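Local structure of carbamate kinase (Mycoplasma penetrans, 4AXS) at residues 271-274 with 275-278; 256-259 with 260-263; 104-107 with 108-112; 196-199 with 200-204. The protein probably catalyses the reversible transfer of a phosphoryl group between ATP and carbamate, as a kinase of the arginine deiminase pathway. One frame throughout, in Å; residues are numbered along the deposited sequence.

Contact 1: 271-274 with 275-278; sequences TVDV and KALN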
# COMPACT_ATOMS: atom_id res chain seq x y z
N THR A 271 -33.16 -14.72 7.51
CA THR A 271 -32.23 -15.82 7.31
C THR A 271 -32.55 -16.39 5.93
O THR A 271 -33.52 -15.98 5.30
CB THR A 271 -32.34 -16.88 8.41
OG1 THR A 271 -32.23 -16.25 9.68
CG2 THR A 271 -31.21 -17.89 8.28
N VAL A 272 -31.71 -17.32 5.46
CA VAL A 272 -31.91 -17.90 4.14
C VAL A 272 -30.75 -18.84 3.92
O VAL A 272 -29.79 -18.84 4.69
CB VAL A 272 -32.16 -16.83 3.07
CG1 VAL A 272 -30.87 -15.99 2.85
CG2 VAL A 272 -32.66 -17.46 1.79
N ASP A 273 -30.70 -19.50 2.80
CA ASP A 273 -29.66 -20.50 2.52
C ASP A 273 -29.43 -20.57 1.02
O ASP A 273 -30.14 -19.95 0.21
CB ASP A 273 -29.82 -21.91 3.09
CG ASP A 273 -31.16 -22.55 2.74
OD1 ASP A 273 -31.62 -22.49 1.57
OD2 ASP A 273 -31.74 -23.17 3.65
N VAL A 274 -28.43 -21.37 0.67
CA VAL A 274 -27.92 -21.46 -0.69
C VAL A 274 -28.99 -22.01 -1.61
O VAL A 274 -29.24 -21.47 -2.69
CB VAL A 274 -26.67 -22.39 -0.73
CG1 VAL A 274 -25.93 -22.28 -2.06
CG2 VAL A 274 -25.75 -22.07 0.44
N LYS A 275 -29.63 -23.09 -1.16
CA LYS A 275 -30.73 -23.72 -1.89
C LYS A 275 -31.73 -22.68 -2.39
O LYS A 275 -32.05 -22.65 -3.58
CB LYS A 275 -31.43 -24.77 -1.02
CG LYS A 275 -32.52 -25.56 -1.74
CD LYS A 275 -33.34 -26.44 -0.79
CE LYS A 275 -34.68 -26.86 -1.43
NZ LYS A 275 -35.42 -27.88 -0.64
N ALA A 276 -32.21 -21.82 -1.50
CA ALA A 276 -33.21 -20.81 -1.89
C ALA A 276 -32.59 -19.72 -2.77
O ALA A 276 -33.17 -19.32 -3.79
CB ALA A 276 -33.86 -20.20 -0.67
N LEU A 277 -31.41 -19.23 -2.37
CA LEU A 277 -30.72 -18.21 -3.14
C LEU A 277 -30.55 -18.65 -4.58
O LEU A 277 -30.69 -17.86 -5.51
CB LEU A 277 -29.38 -17.85 -2.53
CG LEU A 277 -29.41 -16.70 -1.52
CD1 LEU A 277 -30.54 -15.73 -1.84
CD2 LEU A 277 -29.53 -17.19 -0.11
N ASN A 278 -30.29 -19.94 -4.77
CA ASN A 278 -30.19 -20.48 -6.12
C ASN A 278 -31.46 -20.33 -6.97
O ASN A 278 -31.39 -19.96 -8.15
CB ASN A 278 -29.66 -21.92 -6.09
CG ASN A 278 -28.14 -21.97 -5.87
OD1 ASN A 278 -27.65 -22.67 -4.98
ND2 ASN A 278 -27.40 -21.18 -6.65

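Contact 2: 256-259 with 260-263; sequences YVYV and DFNK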
# COMPACT_ATOMS: atom_id res chain seq x y z
N TYR A 256 -32.19 -4.95 4.35
CA TYR A 256 -32.33 -6.35 3.97
C TYR A 256 -32.22 -6.49 2.46
O TYR A 256 -32.49 -5.53 1.72
CB TYR A 256 -33.70 -6.91 4.40
CG TYR A 256 -34.00 -6.72 5.86
CD1 TYR A 256 -33.61 -7.66 6.80
CD2 TYR A 256 -34.67 -5.59 6.30
CE1 TYR A 256 -33.88 -7.49 8.14
CE2 TYR A 256 -34.95 -5.40 7.64
CZ TYR A 256 -34.55 -6.35 8.56
OH TYR A 256 -34.83 -6.16 9.89
N VAL A 257 -31.83 -7.67 2.00
CA VAL A 257 -31.98 -7.94 0.58
C VAL A 257 -33.41 -8.41 0.34
O VAL A 257 -33.91 -9.29 1.02
CB VAL A 257 -30.93 -8.95 0.02
CG1 VAL A 257 -30.03 -9.48 1.14
CG2 VAL A 257 -31.62 -10.08 -0.79
N TYR A 258 -34.08 -7.77 -0.62
CA TYR A 258 -35.47 -8.09 -0.89
C TYR A 258 -35.63 -9.02 -2.09
O TYR A 258 -34.75 -9.11 -2.94
CB TYR A 258 -36.28 -6.80 -1.08
CG TYR A 258 -36.51 -6.04 0.22
CD1 TYR A 258 -35.51 -5.27 0.78
CD2 TYR A 258 -37.73 -6.12 0.88
CE1 TYR A 258 -35.71 -4.58 1.97
CE2 TYR A 258 -37.95 -5.43 2.07
CZ TYR A 258 -36.93 -4.67 2.61
OH TYR A 258 -37.13 -3.98 3.79
N VAL A 259 -36.74 -9.74 -2.11
CA VAL A 259 -37.14 -10.47 -3.31
C VAL A 259 -38.48 -9.91 -3.80
O VAL A 259 -39.27 -9.40 -3.00
CB VAL A 259 -37.16 -12.02 -3.11
CG1 VAL A 259 -35.72 -12.57 -3.06
CG2 VAL A 259 -37.93 -12.40 -1.84
N ASP A 260 -38.71 -9.96 -5.11
CA ASP A 260 -39.95 -9.45 -5.69
C ASP A 260 -40.16 -7.98 -5.39
O ASP A 260 -41.29 -7.57 -5.15
CB ASP A 260 -41.15 -10.24 -5.16
CG ASP A 260 -41.22 -11.66 -5.70
OD1 ASP A 260 -40.95 -11.86 -6.90
OD2 ASP A 260 -41.56 -12.57 -4.91
N PHE A 261 -39.10 -7.19 -5.38
CA PHE A 261 -39.26 -5.79 -5.02
C PHE A 261 -40.35 -5.10 -5.86
O PHE A 261 -40.64 -5.52 -6.99
CB PHE A 261 -37.93 -5.03 -5.09
CG PHE A 261 -37.87 -3.84 -4.16
CD1 PHE A 261 -37.52 -4.01 -2.82
CD2 PHE A 261 -38.17 -2.56 -4.60
CE1 PHE A 261 -37.46 -2.93 -1.95
CE2 PHE A 261 -38.11 -1.48 -3.74
CZ PHE A 261 -37.76 -1.67 -2.41
N ASN A 262 -40.96 -4.07 -5.29
CA ASN A 262 -42.07 -3.39 -5.94
C ASN A 262 -42.99 -4.37 -6.64
O ASN A 262 -43.37 -4.18 -7.80
CB ASN A 262 -41.57 -2.31 -6.90
CG ASN A 262 -41.18 -1.04 -6.17
OD1 ASN A 262 -40.68 -1.08 -5.04
ND2 ASN A 262 -41.42 0.10 -6.81
N LYS A 263 -43.32 -5.44 -5.91
CA LYS A 263 -44.33 -6.42 -6.30
C LYS A 263 -45.08 -6.83 -5.04
O LYS A 263 -44.55 -6.72 -3.93
CB LYS A 263 -43.69 -7.66 -6.92
CG LYS A 263 -43.09 -7.46 -8.29
CD LYS A 263 -42.42 -8.75 -8.76
CE LYS A 263 -41.70 -8.57 -10.09
NZ LYS A 263 -40.92 -9.77 -10.48

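Contact 3: 104-107 with 108-112; sequences QGYI and GYHML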
# COMPACT_ATOMS: atom_id res chain seq x y z
N GLN A 104 -5.14 1.60 -3.62
CA GLN A 104 -4.94 0.87 -2.36
C GLN A 104 -4.19 1.70 -1.32
O GLN A 104 -4.57 1.73 -0.15
CB GLN A 104 -4.20 -0.45 -2.59
CG GLN A 104 -5.08 -1.55 -3.17
CD GLN A 104 -4.36 -2.88 -3.28
OE1 GLN A 104 -3.85 -3.40 -2.30
NE2 GLN A 104 -4.35 -3.44 -4.47
N GLY A 105 -3.12 2.36 -1.75
CA GLY A 105 -2.31 3.14 -0.83
C GLY A 105 -3.00 4.44 -0.47
O GLY A 105 -2.78 5.02 0.60
N TYR A 106 -3.84 4.91 -1.39
CA TYR A 106 -4.64 6.09 -1.10
C TYR A 106 -5.66 5.72 -0.02
O TYR A 106 -5.74 6.36 1.02
CB TYR A 106 -5.28 6.62 -2.38
CG TYR A 106 -6.43 7.59 -2.18
CD1 TYR A 106 -6.31 8.67 -1.31
CD2 TYR A 106 -7.64 7.42 -2.88
CE1 TYR A 106 -7.36 9.56 -1.14
CE2 TYR A 106 -8.68 8.30 -2.71
CZ TYR A 106 -8.54 9.37 -1.83
OH TYR A 106 -9.57 10.26 -1.65
N ILE A 107 -6.39 4.64 -0.24
CA ILE A 107 -7.39 4.24 0.74
C ILE A 107 -6.78 3.64 2.01
O ILE A 107 -7.26 3.88 3.11
CB ILE A 107 -8.43 3.26 0.13
CG1 ILE A 107 -9.16 3.93 -1.05
CG2 ILE A 107 -9.41 2.80 1.19
CD1 ILE A 107 -9.58 2.96 -2.12
N GLY A 108 -5.73 2.84 1.85
CA GLY A 108 -5.16 2.16 3.00
C GLY A 108 -4.66 3.17 4.01
O GLY A 108 -4.71 2.96 5.22
N TYR A 109 -4.17 4.29 3.50
CA TYR A 109 -3.74 5.37 4.35
C TYR A 109 -4.87 5.88 5.24
O TYR A 109 -4.71 5.96 6.47
CB TYR A 109 -3.15 6.49 3.49
CG TYR A 109 -3.08 7.83 4.15
CD1 TYR A 109 -2.56 7.98 5.43
CD2 TYR A 109 -3.51 8.97 3.49
CE1 TYR A 109 -2.48 9.23 6.04
CE2 TYR A 109 -3.44 10.21 4.08
CZ TYR A 109 -2.93 10.34 5.35
OH TYR A 109 -2.88 11.58 5.92
N HIS A 110 -6.00 6.22 4.64
CA HIS A 110 -7.13 6.73 5.42
C HIS A 110 -7.66 5.70 6.42
O HIS A 110 -7.88 6.01 7.58
CB HIS A 110 -8.25 7.23 4.50
CG HIS A 110 -8.00 8.59 3.93
ND1 HIS A 110 -8.39 8.95 2.66
CD2 HIS A 110 -7.42 9.69 4.47
CE1 HIS A 110 -8.05 10.21 2.43
NE2 HIS A 110 -7.46 10.68 3.51
N MET A 111 -7.83 4.47 5.98
CA MET A 111 -8.23 3.41 6.90
C MET A 111 -7.22 3.18 8.03
O MET A 111 -7.62 3.06 9.19
CB MET A 111 -8.55 2.12 6.13
CG MET A 111 -9.70 2.31 5.12
SD MET A 111 -10.29 0.80 4.31
CE MET A 111 -11.07 -0.01 5.70
N LEU A 112 -5.93 3.14 7.70
CA LEU A 112 -4.89 2.86 8.69
C LEU A 112 -4.89 3.87 9.83
O LEU A 112 -4.76 3.49 10.99
CB LEU A 112 -3.52 2.85 8.03
CG LEU A 112 -2.49 1.95 8.72
CD1 LEU A 112 -3.07 0.55 8.88
CD2 LEU A 112 -1.21 1.92 7.89

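Contact 4: 196-199 with 200-204; sequences IKQN and VNNGC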
# COMPACT_ATOMS: atom_id res chain seq x y z
N ILE A 196 -0.20 -13.30 5.63
CA ILE A 196 -1.34 -12.53 6.09
C ILE A 196 -2.15 -13.29 7.14
O ILE A 196 -2.50 -12.74 8.17
CB ILE A 196 -2.28 -12.13 4.94
CG1 ILE A 196 -1.50 -11.61 3.74
CG2 ILE A 196 -3.25 -11.05 5.41
CD1 ILE A 196 -2.39 -11.33 2.55
N LYS A 197 -2.44 -14.56 6.89
CA LYS A 197 -3.24 -15.31 7.85
C LYS A 197 -2.52 -15.39 9.19
O LYS A 197 -3.14 -15.30 10.25
CB LYS A 197 -3.62 -16.72 7.34
CG LYS A 197 -4.90 -17.30 8.00
CD LYS A 197 -4.60 -18.33 9.09
CE LYS A 197 -4.64 -19.74 8.52
NZ LYS A 197 -4.02 -19.85 7.16
N GLN A 198 -1.20 -15.52 9.15
CA GLN A 198 -0.42 -15.52 10.38
C GLN A 198 -0.53 -14.21 11.17
O GLN A 198 -0.72 -14.24 12.38
CB GLN A 198 1.04 -15.86 10.12
CG GLN A 198 1.79 -16.23 11.38
CD GLN A 198 2.68 -17.45 11.17
OE1 GLN A 198 2.19 -18.54 10.85
NE2 GLN A 198 3.99 -17.28 11.35
N ASN A 199 -0.42 -13.07 10.50
CA ASN A 199 -0.64 -11.81 11.21
C ASN A 199 -2.02 -11.77 11.87
O ASN A 199 -2.19 -11.19 12.94
CB ASN A 199 -0.45 -10.61 10.28
CG ASN A 199 1.02 -10.35 9.96
OD1 ASN A 199 1.44 -10.44 8.81
ND2 ASN A 199 1.79 -10.02 10.99
N VAL A 200 -3.00 -12.40 11.23
CA VAL A 200 -4.35 -12.52 11.78
C VAL A 200 -4.38 -13.49 12.96
O VAL A 200 -5.21 -13.36 13.86
CB VAL A 200 -5.34 -13.04 10.75
CG1 VAL A 200 -6.72 -13.14 11.37
CG2 VAL A 200 -5.36 -12.15 9.53
N ASN A 201 -3.48 -14.46 12.94
CA ASN A 201 -3.32 -15.38 14.05
C ASN A 201 -2.83 -14.63 15.27
O ASN A 201 -3.35 -14.80 16.37
CB ASN A 201 -2.37 -16.51 13.68
CG ASN A 201 -2.95 -17.43 12.62
OD1 ASN A 201 -2.21 -17.97 11.79
ND2 ASN A 201 -4.27 -17.61 12.63
N ASN A 202 -1.81 -13.80 15.08
CA ASN A 202 -1.49 -12.81 16.09
C ASN A 202 -2.75 -11.96 16.21
O ASN A 202 -3.70 -12.15 15.46
CB ASN A 202 -0.32 -11.94 15.67
CG ASN A 202 0.89 -12.75 15.22
OD1 ASN A 202 2.01 -12.22 15.14
ND2 ASN A 202 0.68 -14.02 14.93
N GLY A 203 -2.76 -11.00 17.12
CA GLY A 203 -3.93 -10.15 17.23
C GLY A 203 -3.85 -8.94 16.31
O GLY A 203 -4.37 -7.87 16.64
N CYS A 204 -3.21 -9.09 15.17
CA CYS A 204 -3.05 -7.94 14.29
C CYS A 204 -4.31 -7.73 13.47
O CYS A 204 -4.80 -8.66 12.83
CB CYS A 204 -1.82 -8.11 13.40
SG CYS A 204 -0.27 -8.10 14.35

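Contact 1: 271-274 with 275-278
V272 meets the first turn of the helix 274-282 through both methyl branches. Its CG1 lies 3.5 Å from CD2 of L277, though the exact place of that methyl is uncertain, and the two side chains cross at about a right angle. Its CG2 stands anti to the backbone N, and this brings it 3.9 Å from CB of A276. V272 precedes the N-cap and L277 is the fourth residue of the helix, so the pair is consistent with a hydrophobic staple. D273 is the N-cap. Its CG sits between the backbone N and the carbonyl carbon (chi1 54°), which swings the carboxylate over the start of the helix. There OD1 accepts from A276 N at 3.2 Å with an N-H...O angle of 162°. This is a single N-cap bond from the side chain. V274 is the first helical residue. Its O takes N278 N at 2.8 Å, nearly in line with the carbonyl, a regular i to i+4 bond. The V274 side chain itself turns to M299 of helix 292-302, and L277 packs on I295 of that helix. The chemistry is that of a helix start: a carboxylate satisfies an early N-H, its negative charge would probably interact favourably with the positive end of the helix dipole, and an apolar pair closes the turn beside it.

Contact 2: 256-259 with 260-263
Y258 and F261 meet because the chain, extended through Y258 and V259, turns sharply at D260, whose backbone is in the left-handed helical region (phi 59°, psi 37°). The turn brings F261 back alongside the strand end. F261 has its CG anti to the backbone N, and this carries the ring toward Y258. The ring edge then faces the Y258 ring in a T-shaped pair. The centroids of the Y258 and F261 rings are 5.5 Å apart and the planes stand at 85°. The touching edge is CD1 and CE1 of F261. CE1 lies over one face of the tyrosine, displaced toward its rim, at 3.9 Å from CG of Y258. CD1 rests against the base of the same side chain, 3.5 Å from CB of Y258, and this CB lies in the plane of the phenylalanine ring. The contact between the two side chains is therefore apolar and aromatic. The tyrosine hydroxyl points elsewhere and makes a weak hydrogen bond with D255. At the bend, D260 N donates to Q285 OE1, and its OD2 has a weak hydrogen bond with T265 OG1. V259 pairs through its backbone with K267. The arrangement belongs to a beta hairpin, in which strands 258-259 and 267-268 run antiparallel and the aromatic pair marks where the first strand passes into the connecting loop.

Contact 3: 104-107 with 108-112
Q104 and G108 are joined by the first of three backbone bonds across this helical stretch: G108 N donates to Q104 O at 2.6 Å. Y109 N reaches G105 O at 3.3 Å, but from above the carbonyl plane rather than along a lone pair. M111 N to I107 O is 3.0 Å and nearly straight at 177°. Within the second segment, L112 N donates to G108 O at 2.8 Å. The polar ends of Q104 and H110 find partners outside the stretch. Q104 OE1 accepts from the backbone N of T133. H110 uses both ring nitrogens: ND1 bonds to Q43 OE1, and NE2 to E98 OE2 of the second subunit. These two bonds fix the rotation of the imidazole. The Y106 ring lies obliquely to it, at 66°, with Y106 CE1 3.7 Å from H110 CE1. I107 and M111, one turn apart, run side by side, and I107 CG2 touches M111 SD at 3.8 Å. The stretch is a buried part of helix 96-121. Y106 packs on helices 40-46 and 71-83, M111 faces strand 64-68 at V66 and H68, and Y106, Y109 and L112 pack against the second subunit.

Contact 4: 196-199 with 200-204
This is a local contact at the C-terminal end of a helix, where I196 to N199 meet V200 to C204 as helix 193-201 gives way to the strand 205-207. It is built mainly of backbone bonds. V200 N donates to I196 O at 3.1 Å, and N201 N to K197 O at 2.8 Å. The last regular bond runs from N202 N to Q198 O, 2.9 Å and nearly along the carbonyl. N202 then leaves the helical conformation (psi 177°). The chain loops through G203, so that C204 N returns to N199 O at 3.2 Å. This i to i+5 bond uses a carbonyl near the helix end. CB of C204 comes up against the same oxygen. Side chains add less. K197 is bent along its length, and its CD passes 3.6 Å from both OD1 and ND2 of N201, the two side chains crossing obliquely. Its NZ goes on to a weak hydrogen bond with A242 O. V200 CG2 touches I196 O, 3.2 Å away. N199 has its CG anti to the carbonyl carbon (chi1 -74°), and its amide points out of the helix to another chain: OD1 is hydrogen-bonded to ND2 of N199 of the second subunit. Weak reciprocal bonds join Q198 and N202 to N202 and Q198 of that subunit. The helix end thus lies at the dimer interface, with N199 and C204 resting on L129 of strand 128-130, and N199 and V200 on C206 of strand 205-207.

From the N terminus the order is contact 3, contact 4, contact 2, contact 1. Each is one continuous stretch, so none closes a long loop, and none nests in or crosses another. Contacts 3 and 4 both touch the second subunit; their centres are about 19 Å apart. Strand 128-130 and the residues just after it link them, since Q104 meets L132 and T133 while N199 meets L129 and F131. Contacts 2 and 1 lie on the other side of the chain's centre from contact 3. The hairpin 258-268 leads from contact 2 to contact 1. T328 meets V257 and V272, and F286 meets V257 and L277, joining 256-259 to the approach to helix 274-282 and its first turn.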